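Local coordinates for hypothetical fimbrial assembly protein (Parabacteroides distasonis, PDB 3R4R) that is a putative tip subunit of a fimbrium, one of the cell-surface filaments that mediate adhesion and biofilm formation, at residues N46-V51 against S112-L117; E71-G76 against G80-L85; I166-K171 against A199-T204; G214-L219 against Y232-A237. All blocks are in the same frame, centred on the assembly; numbering follows the deposited sequence.

Contact 1 of 4, residues N46-V51 against S112-L117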
loop_
_atom_site.group_PDB
_atom_site.type_symbol
_atom_site.label_atom_id
_atom_site.label_comp_id
_atom_site.label_asym_id
_atom_site.label_seq_id
_atom_site.Cartn_x
_atom_site.Cartn_y
_atom_site.Cartn_z
ATOM N N ASN A 46 7.255 -7.857 8.211
ATOM C CA ASN A 46 8.608 -7.296 8.182
ATOM C C ASN A 46 8.571 -5.831 7.749
ATOM O O ASN A 46 7.609 -5.415 7.116
ATOM C CB ASN A 46 9.506 -8.114 7.230
ATOM C CG ASN A 46 9.089 -8.094 5.773
ATOM O OD1 ASN A 46 9.183 -7.076 5.080
ATOM N ND2 ASN A 46 8.720 -9.240 5.245
ATOM N N CYS A 47 9.592 -5.057 8.067
ATOM C CA CYS A 47 9.671 -3.662 7.643
ATOM C C CYS A 47 11.121 -3.202 7.623
ATOM O O CYS A 47 12.000 -3.805 8.234
ATOM C CB CYS A 47 8.820 -2.732 8.518
ATOM S SG CYS A 47 9.349 -2.606 10.250
ATOM N N HIS A 48 11.332 -2.104 6.898
ATOM C CA HIS A 48 12.548 -1.351 6.750
ATOM C C HIS A 48 12.293 0.028 7.324
ATOM O O HIS A 48 11.340 0.688 6.921
ATOM C CB HIS A 48 13.024 -1.312 5.274
ATOM C CG HIS A 48 14.189 -0.395 5.035
ATOM N ND1 HIS A 48 15.488 -0.800 5.255
ATOM C CD2 HIS A 48 14.201 0.879 4.585
ATOM C CE1 HIS A 48 16.243 0.243 4.945
ATOM N NE2 HIS A 48 15.514 1.272 4.552
ATOM N N VAL A 49 13.103 0.441 8.301
ATOM C CA VAL A 49 12.962 1.761 8.914
ATOM C C VAL A 49 14.240 2.530 8.614
ATOM O O VAL A 49 15.340 2.015 8.801
ATOM C CB VAL A 49 12.642 1.668 10.439
ATOM C CG1 VAL A 49 12.675 3.033 11.113
ATOM C CG2 VAL A 49 11.298 0.984 10.673
ATOM N N ALA A 50 14.077 3.726 8.077
ATOM C CA ALA A 50 15.179 4.597 7.718
ATOM C C ALA A 50 15.036 5.927 8.437
ATOM O O ALA A 50 13.926 6.444 8.523
ATOM C CB ALA A 50 15.219 4.789 6.199
ATOM N N VAL A 51 16.145 6.466 8.976
ATOM C CA VAL A 51 16.192 7.760 9.676
ATOM C C VAL A 51 17.141 8.683 8.891
ATOM O O VAL A 51 18.270 8.290 8.578
ATOM C CB VAL A 51 16.596 7.636 11.183
ATOM C CG1 VAL A 51 16.704 9.001 11.849
ATOM C CG2 VAL A 51 15.613 6.751 11.950
ATOM N N SER A 112 16.978 -5.894 3.184
ATOM C CA SER A 112 15.932 -5.282 2.363
ATOM C C SER A 112 16.514 -4.795 1.032
ATOM O O SER A 112 17.718 -4.522 0.948
ATOM C CB SER A 112 15.250 -4.126 3.086
ATOM O OG SER A 112 15.949 -2.901 2.928
ATOM N N PRO A 113 15.668 -4.595 -0.008
ATOM C CA PRO A 113 16.188 -4.014 -1.265
ATOM C C PRO A 113 16.578 -2.504 -1.143
ATOM O O PRO A 113 17.051 -1.930 -2.118
ATOM C CB PRO A 113 14.999 -4.185 -2.235
ATOM C CG PRO A 113 13.821 -4.301 -1.405
ATOM C CD PRO A 113 14.226 -4.897 -0.107
ATOM N N PHE A 114 16.424 -1.875 0.048
ATOM C CA PHE A 114 16.669 -0.439 0.274
ATOM C C PHE A 114 17.956 -0.167 1.055
ATOM O O PHE A 114 18.293 1.006 1.308
ATOM C CB PHE A 114 15.481 0.146 1.063
ATOM C CG PHE A 114 14.137 -0.427 0.659
ATOM C CD1 PHE A 114 13.534 -0.059 -0.532
ATOM C CD2 PHE A 114 13.472 -1.326 1.479
ATOM C CE1 PHE A 114 12.330 -0.634 -0.932
ATOM C CE2 PHE A 114 12.257 -1.894 1.082
ATOM C CZ PHE A 114 11.699 -1.539 -0.125
ATOM N N ASP A 115 18.675 -1.242 1.438
ATOM C CA ASP A 115 19.878 -1.178 2.264
ATOM C C ASP A 115 21.022 -0.348 1.654
ATOM O O ASP A 115 21.795 0.230 2.423
ATOM C CB ASP A 115 20.421 -2.585 2.530
ATOM C CG ASP A 115 19.566 -3.418 3.444
ATOM O OD1 ASP A 115 18.513 -2.929 3.879
ATOM O OD2 ASP A 115 19.975 -4.535 3.770
ATOM N N ASN A 116 21.128 -0.277 0.333
ATOM C CA ASN A 116 22.197 0.469 -0.326
ATOM C C ASN A 116 21.761 1.904 -0.682
ATOM O O ASN A 116 22.535 2.616 -1.325
ATOM C CB ASN A 116 22.666 -0.267 -1.601
ATOM C CG ASN A 116 21.548 -0.590 -2.571
ATOM O OD1 ASN A 116 20.376 -0.815 -2.195
ATOM N ND2 ASN A 116 21.912 -0.707 -3.843
ATOM N N LEU A 117 20.546 2.330 -0.283
ATOM C CA LEU A 117 20.024 3.681 -0.575
ATOM C C LEU A 117 20.530 4.635 0.522
ATOM O O LEU A 117 20.133 4.540 1.676
ATOM C CB LEU A 117 18.487 3.665 -0.690
ATOM C CG LEU A 117 17.883 2.669 -1.693
ATOM C CD1 LEU A 117 16.374 2.736 -1.662
ATOM C CD2 LEU A 117 18.394 2.915 -3.122
#
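H48 places its CG opposite the backbone N (chi1 173°), and F114 leans the other way, with CG beside its own backbone N; together these turns bring the imidazole of strand 46-51 onto F114 and S112. The receiving loop holds an ST turn inside the type I beta turn S112-D115, with a second type I turn, F114-L117, following: S112 OG accepts from F114 N at 3.1 Å and donates to D115 OD1 at 2.7 Å, meeting the carboxylate from 47° out of its plane. S112, F114 and D115 all approach the H48 ring. F114 CB lies over one face of that ring, 3.8 Å from the ring centroid, while the two rings meet at a slant, centroids 5.2 Å apart and planes at 46°. Near H48 ND1 the surroundings are polar: S112 OG comes to 3.2 Å and D115 OD1 to 3.9 Å. Both ring nitrogens have hydrogen-bond partners nearby, ND1 with N63 of strand 58-65 and NE2 with Y127, which fixes the rotation of the imidazole. A leucine here would probably leave N63 and Y127 without their ring partners and the turn less firmly held to the strand. F114 in turn carries P113 on its own ring, where P113 CG sits 3.7 Å above the plane.

Contact 2 of 4, residues E71-G76 against G80-L85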
loop_
_atom_site.group_PDB
_atom_site.type_symbol
_atom_site.label_atom_id
_atom_site.label_comp_id
_atom_site.label_asym_id
_atom_site.label_seq_id
_atom_site.Cartn_x
_atom_site.Cartn_y
_atom_site.Cartn_z
ATOM N N GLU A 71 3.313 -8.273 18.663
ATOM C CA GLU A 71 1.917 -8.535 18.325
ATOM C C GLU A 71 1.199 -7.234 17.883
ATOM O O GLU A 71 1.647 -6.124 18.199
ATOM C CB GLU A 71 1.201 -9.179 19.534
ATOM C CG GLU A 71 -0.096 -9.895 19.182
ATOM C CD GLU A 71 0.064 -10.961 18.112
ATOM O OE1 GLU A 71 0.773 -11.962 18.368
ATOM O OE2 GLU A 71 -0.490 -10.775 17.003
HETATM N N MSE A 72 0.123 -7.384 17.100
HETATM C CA MSE A 72 -0.665 -6.240 16.630
HETATM C C MSE A 72 -1.598 -5.790 17.764
HETATM O O MSE A 72 -2.530 -6.498 18.146
HETATM C CB MSE A 72 -1.454 -6.554 15.342
HETATM C CG MSE A 72 -2.119 -5.322 14.720
HETATM SE SE MSE A 72 -3.652 -5.716 13.519
HETATM C CE MSE A 72 -2.710 -6.657 12.182
ATOM N N LYS A 73 -1.274 -4.640 18.342
ATOM C CA LYS A 73 -2.010 -3.980 19.421
ATOM C C LYS A 73 -3.244 -3.299 18.841
ATOM O O LYS A 73 -3.181 -2.711 17.758
ATOM C CB LYS A 73 -1.109 -2.976 20.173
ATOM C CG LYS A 73 -0.026 -3.634 21.028
ATOM C CD LYS A 73 0.921 -2.600 21.636
ATOM C CE LYS A 73 1.773 -3.116 22.772
ATOM N NZ LYS A 73 0.969 -3.408 23.991
ATOM N N THR A 74 -4.370 -3.393 19.571
ATOM C CA THR A 74 -5.646 -2.850 19.116
ATOM C C THR A 74 -6.435 -2.233 20.283
ATOM O O THR A 74 -6.729 -2.915 21.261
ATOM C CB THR A 74 -6.473 -3.954 18.420
ATOM O OG1 THR A 74 -7.725 -3.403 18.010
ATOM C CG2 THR A 74 -6.681 -5.213 19.299
ATOM N N ILE A 75 -6.758 -0.931 20.175
ATOM C CA ILE A 75 -7.596 -0.235 21.150
ATOM C C ILE A 75 -8.810 0.268 20.379
ATOM O O ILE A 75 -8.755 1.340 19.758
ATOM C CB ILE A 75 -6.938 0.884 22.005
ATOM C CG1 ILE A 75 -5.637 0.435 22.691
ATOM C CG2 ILE A 75 -7.952 1.362 23.046
ATOM C CD1 ILE A 75 -4.908 1.569 23.441
ATOM N N GLY A 76 -9.872 -0.543 20.415
ATOM C CA GLY A 76 -11.135 -0.291 19.739
ATOM C C GLY A 76 -10.996 -0.197 18.232
ATOM O O GLY A 76 -10.787 -1.210 17.553
ATOM N N GLY A 80 -2.141 -1.132 15.488
ATOM C CA GLY A 80 -0.745 -0.961 15.169
ATOM C C GLY A 80 0.282 -1.818 15.862
ATOM O O GLY A 80 -0.048 -2.762 16.592
ATOM N N TYR A 81 1.552 -1.493 15.566
ATOM C CA TYR A 81 2.738 -2.160 16.081
ATOM C C TYR A 81 3.663 -1.170 16.747
ATOM O O TYR A 81 3.718 -0.013 16.338
ATOM C CB TYR A 81 3.491 -2.887 14.953
ATOM C CG TYR A 81 2.713 -3.998 14.287
ATOM C CD1 TYR A 81 1.845 -3.729 13.232
ATOM C CD2 TYR A 81 2.938 -5.323 14.619
ATOM C CE1 TYR A 81 1.130 -4.747 12.607
ATOM C CE2 TYR A 81 2.265 -6.353 13.973
ATOM C CZ TYR A 81 1.355 -6.061 12.970
ATOM O OH TYR A 81 0.654 -7.078 12.364
ATOM N N GLU A 82 4.392 -1.626 17.765
ATOM C CA GLU A 82 5.400 -0.846 18.480
ATOM C C GLU A 82 6.779 -1.389 18.163
ATOM O O GLU A 82 6.959 -2.607 18.157
ATOM C CB GLU A 82 5.154 -0.849 19.994
ATOM C CG GLU A 82 3.909 -0.131 20.479
ATOM C CD GLU A 82 3.871 0.071 21.984
ATOM O OE1 GLU A 82 4.953 0.107 22.619
ATOM O OE2 GLU A 82 2.762 0.304 22.513
ATOM N N LEU A 83 7.743 -0.496 17.888
ATOM C CA LEU A 83 9.132 -0.837 17.587
ATOM C C LEU A 83 10.104 0.047 18.305
ATOM O O LEU A 83 9.811 1.209 18.574
ATOM C CB LEU A 83 9.427 -0.726 16.079
ATOM C CG LEU A 83 8.767 -1.701 15.130
ATOM C CD1 LEU A 83 9.144 -1.371 13.717
ATOM C CD2 LEU A 83 9.203 -3.112 15.428
ATOM N N GLN A 84 11.293 -0.501 18.565
ATOM C CA GLN A 84 12.419 0.201 19.151
ATOM C C GLN A 84 13.555 0.319 18.149
ATOM O O GLN A 84 13.937 -0.671 17.528
ATOM C CB GLN A 84 12.904 -0.512 20.420
ATOM C CG GLN A 84 12.185 -0.100 21.699
ATOM C CD GLN A 84 12.784 1.145 22.325
ATOM O OE1 GLN A 84 12.153 2.206 22.386
ATOM N NE2 GLN A 84 14.017 1.034 22.821
ATOM N N LEU A 85 14.020 1.550 17.933
ATOM C CA LEU A 85 15.215 1.909 17.166
ATOM C C LEU A 85 16.343 2.114 18.134
ATOM O O LEU A 85 16.372 3.163 18.762
ATOM C CB LEU A 85 15.026 3.177 16.279
ATOM C CG LEU A 85 14.205 3.152 15.013
ATOM C CD1 LEU A 85 12.832 2.657 15.253
ATOM C CD2 LEU A 85 14.077 4.520 14.478
#
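M72, present as selenomethionine, lies over the ring of Y81 at the root of a beta hairpin in which the short strand 73-75 turns back onto strand 78-90. The firm part is the backbone pair K73 and G80, an antiparallel hydrogen-bonded pair: K73 N gives to G80 O at 2.8 Å, and G80 N gives to K73 O at 3.0 Å on a straighter path. The CA atoms of K73 and G80 are 5.4 Å apart. Next to this pair, M72 CA stands over one face of the Y81 ring, near its rim, and M72 CB touches Y81 CZ at 3.7 Å. The M72 chain, with CG opposite the backbone N, bends at chi3 (-64°) and carries CE to 3.4 Å from the Y81 hydroxyl oxygen OH. An alanine at Y81 would probably strip M72 of the ring it rests on and leave a gap beside the hairpin. The solvent side is looser: K73 and E82 are both exposed, and the aliphatic part of K73 runs past the carboxylate, K73 CD being 3.5 Å from E82 OE2. K73 NZ stays 4.4 Å from E82 OE2, too far for a salt bridge. Beyond the hairpin, strand 78-90 pairs with strand 12-21, Y81 touches L69 of helix 66-69, and L83 and L85 pack on strands 46-52 and 58-65.

Contact 3 of 4, residues I166-K171 against A199-T204. With EDO (1,2-ethanediol), chain E.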
loop_
_atom_site.group_PDB
_atom_site.type_symbol
_atom_site.label_atom_id
_atom_site.label_comp_id
_atom_site.label_asym_id
_atom_site.label_seq_id
_atom_site.Cartn_x
_atom_site.Cartn_y
_atom_site.Cartn_z
ATOM N N ILE A 166 0.266 3.869 4.909
ATOM C CA ILE A 166 -0.805 3.686 3.927
ATOM C C ILE A 166 -0.518 2.414 3.166
ATOM O O ILE A 166 0.636 2.019 3.021
ATOM C CB ILE A 166 -1.038 4.881 2.942
ATOM C CG1 ILE A 166 0.178 5.079 1.964
ATOM C CG2 ILE A 166 -1.429 6.153 3.684
ATOM C CD1 ILE A 166 -0.138 5.770 0.666
ATOM N N GLN A 167 -1.560 1.843 2.614
ATOM C CA GLN A 167 -1.579 0.706 1.718
ATOM C C GLN A 167 -1.077 1.186 0.352
ATOM O O GLN A 167 -1.644 2.128 -0.194
ATOM C CB GLN A 167 -3.042 0.219 1.705
ATOM C CG GLN A 167 -3.254 -1.261 1.688
ATOM C CD GLN A 167 -2.849 -1.965 2.915
ATOM O OE1 GLN A 167 -1.930 -2.773 2.878
ATOM N NE2 GLN A 167 -3.585 -1.752 3.998
ATOM N N LEU A 168 0.039 0.639 -0.156
ATOM C CA LEU A 168 0.633 1.064 -1.427
ATOM C C LEU A 168 -0.178 0.511 -2.630
ATOM O O LEU A 168 -0.083 1.022 -3.725
ATOM C CB LEU A 168 2.113 0.606 -1.508
ATOM C CG LEU A 168 2.985 1.147 -2.630
ATOM C CD1 LEU A 168 2.986 2.683 -2.647
ATOM C CD2 LEU A 168 4.354 0.612 -2.516
ATOM N N SER A 169 -0.993 -0.486 -2.398
ATOM C CA SER A 169 -1.870 -1.065 -3.400
ATOM C C SER A 169 -3.297 -0.601 -3.210
ATOM O O SER A 169 -3.655 -0.087 -2.147
ATOM C CB SER A 169 -1.816 -2.591 -3.335
ATOM O OG SER A 169 -2.308 -3.068 -2.097
ATOM N N ALA A 170 -4.104 -0.780 -4.256
ATOM C CA ALA A 170 -5.547 -0.609 -4.233
ATOM C C ALA A 170 -6.210 -1.981 -4.096
ATOM O O ALA A 170 -5.678 -2.959 -4.627
ATOM C CB ALA A 170 -6.015 0.103 -5.483
ATOM N N LYS A 171 -7.330 -2.065 -3.347
ATOM C CA LYS A 171 -8.091 -3.296 -3.165
ATOM C C LYS A 171 -9.337 -3.239 -4.057
ATOM O O LYS A 171 -10.088 -2.261 -4.020
ATOM C CB LYS A 171 -8.442 -3.491 -1.674
ATOM C CG LYS A 171 -9.285 -4.746 -1.344
ATOM C CD LYS A 171 -9.664 -4.768 0.145
ATOM C CE LYS A 171 -10.550 -5.927 0.513
ATOM N NZ LYS A 171 -10.868 -5.926 1.967
ATOM N N ALA A 199 2.365 -4.596 -11.172
ATOM C CA ALA A 199 3.246 -5.264 -10.204
ATOM C C ALA A 199 4.433 -4.371 -9.771
ATOM O O ALA A 199 5.144 -4.752 -8.864
ATOM C CB ALA A 199 3.778 -6.555 -10.803
ATOM N N SER A 200 4.629 -3.195 -10.369
ATOM C CA SER A 200 5.740 -2.287 -10.011
ATOM C C SER A 200 5.253 -0.970 -9.359
ATOM O O SER A 200 4.156 -0.483 -9.656
ATOM C CB SER A 200 6.572 -1.952 -11.234
ATOM O OG SER A 200 7.310 -3.100 -11.621
ATOM N N SER A 201 6.065 -0.412 -8.429
ATOM C CA SER A 201 5.681 0.830 -7.750
ATOM C C SER A 201 6.854 1.579 -7.183
ATOM O O SER A 201 7.897 0.988 -6.878
ATOM C CB SER A 201 4.712 0.548 -6.600
ATOM O OG SER A 201 4.223 1.735 -5.995
ATOM N N LYS A 202 6.651 2.907 -7.022
ATOM C CA LYS A 202 7.520 3.850 -6.313
ATOM C C LYS A 202 7.151 3.728 -4.813
ATOM O O LYS A 202 6.031 3.320 -4.497
ATOM C CB LYS A 202 7.361 5.264 -6.892
ATOM C CG LYS A 202 7.880 5.430 -8.325
ATOM C CD LYS A 202 9.439 5.560 -8.421
ATOM C CE LYS A 202 9.951 5.697 -9.835
ATOM N NZ LYS A 202 9.407 6.898 -10.538
ATOM N N ILE A 203 8.064 4.045 -3.903
ATOM C CA ILE A 203 7.847 3.841 -2.459
ATOM C C ILE A 203 7.875 5.153 -1.644
ATOM O O ILE A 203 8.013 5.094 -0.415
ATOM C CB ILE A 203 8.948 2.876 -1.890
ATOM C CG1 ILE A 203 10.391 3.425 -2.182
ATOM C CG2 ILE A 203 8.751 1.437 -2.417
ATOM C CD1 ILE A 203 11.518 2.778 -1.424
ATOM N N THR A 204 7.768 6.313 -2.294
ATOM C CA THR A 204 7.852 7.605 -1.603
ATOM C C THR A 204 6.595 8.454 -1.852
ATOM O O THR A 204 6.618 9.680 -1.645
ATOM C CB THR A 204 9.109 8.358 -2.078
ATOM O OG1 THR A 204 9.094 8.555 -3.503
ATOM C CG2 THR A 204 10.400 7.758 -1.572
HETATM C C1 EDO E . -6.370 -0.607 0.309
HETATM O O1 EDO E . -5.679 -1.828 -0.022
HETATM C C2 EDO E . -7.313 -0.874 1.488
HETATM O O2 EDO E . -7.624 0.357 2.163
HETATM O O HOH W 1 1.271 1.941 -6.029
#
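L168 reaches with its forked end toward S201, and most of the buried surface belongs to this pair, with a smaller share from I203. The leucine sits in the short break of strand 161-179; its CG is 3.6 Å from S201 OG. Both methyls sit by S201 OG and the K202 carbonyl, L168 CD1 lying 3.6 Å from K202 O. L168 CD2 also reaches I203 loosely, at 4.5 Å from I203 CG2. S201 sets OG opposite the backbone N (chi1 -175°), which lets S201 OG donate to K202 O at 2.8 Å, tilted 18° from the carbonyl plane. That bond settles the hydroxyl direction and leaves OG to accept from a water, which also donates to L168 O at 2.8 Å; the water links the L168 carbonyl to the S201 hydroxyl where no direct hydrogen bond joins the segments. Y232 of strand 228-232 touches both L168 and S201, and I203 continues the packing onto F114. An ethanediol, probably from the crystallisation liquor, donates a weak bond to S169 O. The contact joins the break in strand 161-179 to the end of strand 191-202, in a domain probably of the transthyretin-like beta-sandwich type.

Contact 4 of 4, residues G214-L219 against Y232-A237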
loop_
_atom_site.group_PDB
_atom_site.type_symbol
_atom_site.label_atom_id
_atom_site.label_comp_id
_atom_site.label_asym_id
_atom_site.label_seq_id
_atom_site.Cartn_x
_atom_site.Cartn_y
_atom_site.Cartn_z
ATOM N N GLY A 214 4.312 6.186 -11.236
ATOM C CA GLY A 214 4.776 6.187 -12.620
ATOM C C GLY A 214 5.361 4.856 -13.073
ATOM O O GLY A 214 5.474 4.612 -14.281
ATOM N N ALA A 215 5.718 3.963 -12.100
ATOM C CA ALA A 215 6.261 2.627 -12.364
ATOM C C ALA A 215 5.159 1.658 -12.811
ATOM O O ALA A 215 4.025 1.728 -12.311
ATOM C CB ALA A 215 6.945 2.100 -11.126
ATOM N N PHE A 216 5.482 0.775 -13.785
ATOM C CA PHE A 216 4.532 -0.220 -14.280
ATOM C C PHE A 216 5.246 -1.471 -14.825
ATOM O O PHE A 216 6.239 -1.366 -15.553
ATOM C CB PHE A 216 3.606 0.361 -15.391
ATOM C CG PHE A 216 2.488 -0.592 -15.810
ATOM C CD1 PHE A 216 1.269 -0.604 -15.138
ATOM C CD2 PHE A 216 2.672 -1.503 -16.854
ATOM C CE1 PHE A 216 0.254 -1.509 -15.501
ATOM C CE2 PHE A 216 1.664 -2.425 -17.191
ATOM C CZ PHE A 216 0.463 -2.415 -16.515
ATOM N N SER A 217 4.676 -2.653 -14.490
ATOM C CA SER A 217 5.009 -3.988 -15.013
ATOM C C SER A 217 3.774 -4.873 -14.853
ATOM O O SER A 217 2.980 -4.646 -13.945
ATOM C CB SER A 217 6.250 -4.603 -14.368
ATOM O OG SER A 217 6.040 -5.037 -13.042
ATOM N N ASP A 218 3.575 -5.830 -15.764
ATOM C CA ASP A 218 2.399 -6.711 -15.763
ATOM C C ASP A 218 2.319 -7.634 -14.525
ATOM O O ASP A 218 3.272 -8.353 -14.209
ATOM C CB ASP A 218 2.394 -7.598 -17.027
ATOM C CG ASP A 218 2.130 -6.872 -18.337
ATOM O OD1 ASP A 218 1.114 -6.127 -18.416
ATOM O OD2 ASP A 218 2.853 -7.154 -19.330
ATOM N N LEU A 219 1.120 -7.652 -13.887
ATOM C CA LEU A 219 0.767 -8.504 -12.750
ATOM C C LEU A 219 -0.273 -9.493 -13.202
ATOM O O LEU A 219 -1.392 -9.110 -13.541
ATOM C CB LEU A 219 0.277 -7.688 -11.541
ATOM C CG LEU A 219 -0.104 -8.450 -10.249
ATOM C CD1 LEU A 219 1.089 -9.202 -9.658
ATOM C CD2 LEU A 219 -0.643 -7.487 -9.227
ATOM N N TYR A 232 -0.915 -2.133 -7.882
ATOM C CA TYR A 232 -0.325 -0.863 -7.561
ATOM C C TYR A 232 -0.949 0.163 -8.503
ATOM O O TYR A 232 -1.418 -0.238 -9.572
ATOM C CB TYR A 232 1.212 -0.903 -7.647
ATOM C CG TYR A 232 1.939 -1.799 -6.671
ATOM C CD1 TYR A 232 1.761 -1.650 -5.295
ATOM C CD2 TYR A 232 2.981 -2.615 -7.098
ATOM C CE1 TYR A 232 2.469 -2.434 -4.383
ATOM C CE2 TYR A 232 3.749 -3.351 -6.190
ATOM C CZ TYR A 232 3.477 -3.268 -4.834
ATOM O OH TYR A 232 4.199 -4.010 -3.936
ATOM N N GLU A 233 -1.037 1.456 -8.104
ATOM C CA GLU A 233 -1.507 2.580 -8.950
ATOM C C GLU A 233 -0.951 2.570 -10.367
ATOM O O GLU A 233 0.186 2.127 -10.581
ATOM C CB GLU A 233 -1.086 3.934 -8.355
ATOM C CG GLU A 233 -1.753 4.342 -7.078
ATOM C CD GLU A 233 -1.351 5.717 -6.605
ATOM O OE1 GLU A 233 -0.202 6.173 -6.834
ATOM O OE2 GLU A 233 -2.205 6.322 -5.928
ATOM N N ILE A 234 -1.708 3.140 -11.313
ATOM C CA ILE A 234 -1.322 3.257 -12.709
ATOM C C ILE A 234 -1.618 4.689 -13.138
ATOM O O ILE A 234 -2.795 5.030 -13.272
ATOM C CB ILE A 234 -2.063 2.195 -13.539
ATOM C CG1 ILE A 234 -1.810 0.768 -12.969
ATOM C CG2 ILE A 234 -1.669 2.325 -15.008
ATOM C CD1 ILE A 234 -2.679 -0.373 -13.457
ATOM N N SER A 235 -0.545 5.523 -13.340
ATOM C CA SER A 235 -0.643 6.939 -13.717
ATOM C C SER A 235 -1.094 7.139 -15.172
ATOM O O SER A 235 -1.852 8.083 -15.436
ATOM C CB SER A 235 0.696 7.648 -13.524
ATOM O OG SER A 235 1.712 7.098 -14.346
ATOM N N ASP A 236 -0.604 6.292 -16.119
ATOM C CA ASP A 236 -0.960 6.442 -17.540
ATOM C C ASP A 236 -2.486 6.476 -17.693
ATOM O O ASP A 236 -3.197 5.576 -17.221
ATOM C CB ASP A 236 -0.344 5.324 -18.402
ATOM C CG ASP A 236 -0.516 5.460 -19.912
ATOM O OD1 ASP A 236 -1.027 6.504 -20.366
ATOM O OD2 ASP A 236 -0.103 4.540 -20.640
ATOM N N ALA A 237 -2.975 7.564 -18.308
ATOM C CA ALA A 237 -4.397 7.819 -18.550
ATOM C C ALA A 237 -4.950 6.930 -19.678
ATOM O O ALA A 237 -6.170 6.801 -19.803
ATOM C CB ALA A 237 -4.597 9.288 -18.902
#
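F216 meets I234 with the edge of its ring, not a face. The phenylalanine swings its ring out with CG opposite the backbone N (chi1 -173°), and chi2 of 88° turns the ring plane perpendicular to the plane through CA, CB and CG, presenting the CD1-CE1 rim to the loop 232-237. I234 answers with an extended arm: CG1 lies beside its backbone N and the chain continues nearly straight (chi2 167°), ending in I234 CD1, which is 3.8 Å from F216 CE1. I234 CG1 lies at the ring edge in its plane, 4.0 Å from F216 CD1, so two atoms of the isoleucine follow the rim; the branch methyl I234 CG2 is a little farther, 4.2 Å from F216 CD1. The two side chains pass each other at a slant, and no hydrogen bond crosses between the segments. The backbones also come close, with A215 O and E233 O at 4.2 Å. Both carbonyls accept from the amide ND2 of N198, which thus holds the two loops side by side, and the side chains of F216 and I234 also touch N198. E233 turns its carboxylate to a salt bridge with K263. A bound ethanediol, probably from the crystallisation liquor, lies about 3 Å from the F216 side chain at the nearest atoms. The arrangement is that of two loops packed beside strand 191-202, bridged by an asparagine side chain, in the transthyretin-like C-terminal domain.

From the N terminus, contact 1 opens first, at strand 46-51, and its loop returns only at 112-117; contact 2, a tight hairpin, is nested inside that loop. The two touch where C47, V49 and V51 pack on L83 and L85. Contact 3 comes after contact 1 and closes the span between 171 and 199; F114 CE1 meets I203 CD1 at 3.5 Å, so the N-terminal part of the fold leans on the C-terminal domain. Contact 4 follows in series, closing the short span between 219 and 232; S200 OG and S217 OG lie 2.7 Å apart, and strands 191-202 and 218-219 are sheet neighbours. Contacts 2 and 4 sit on opposite sides of the chain's centre.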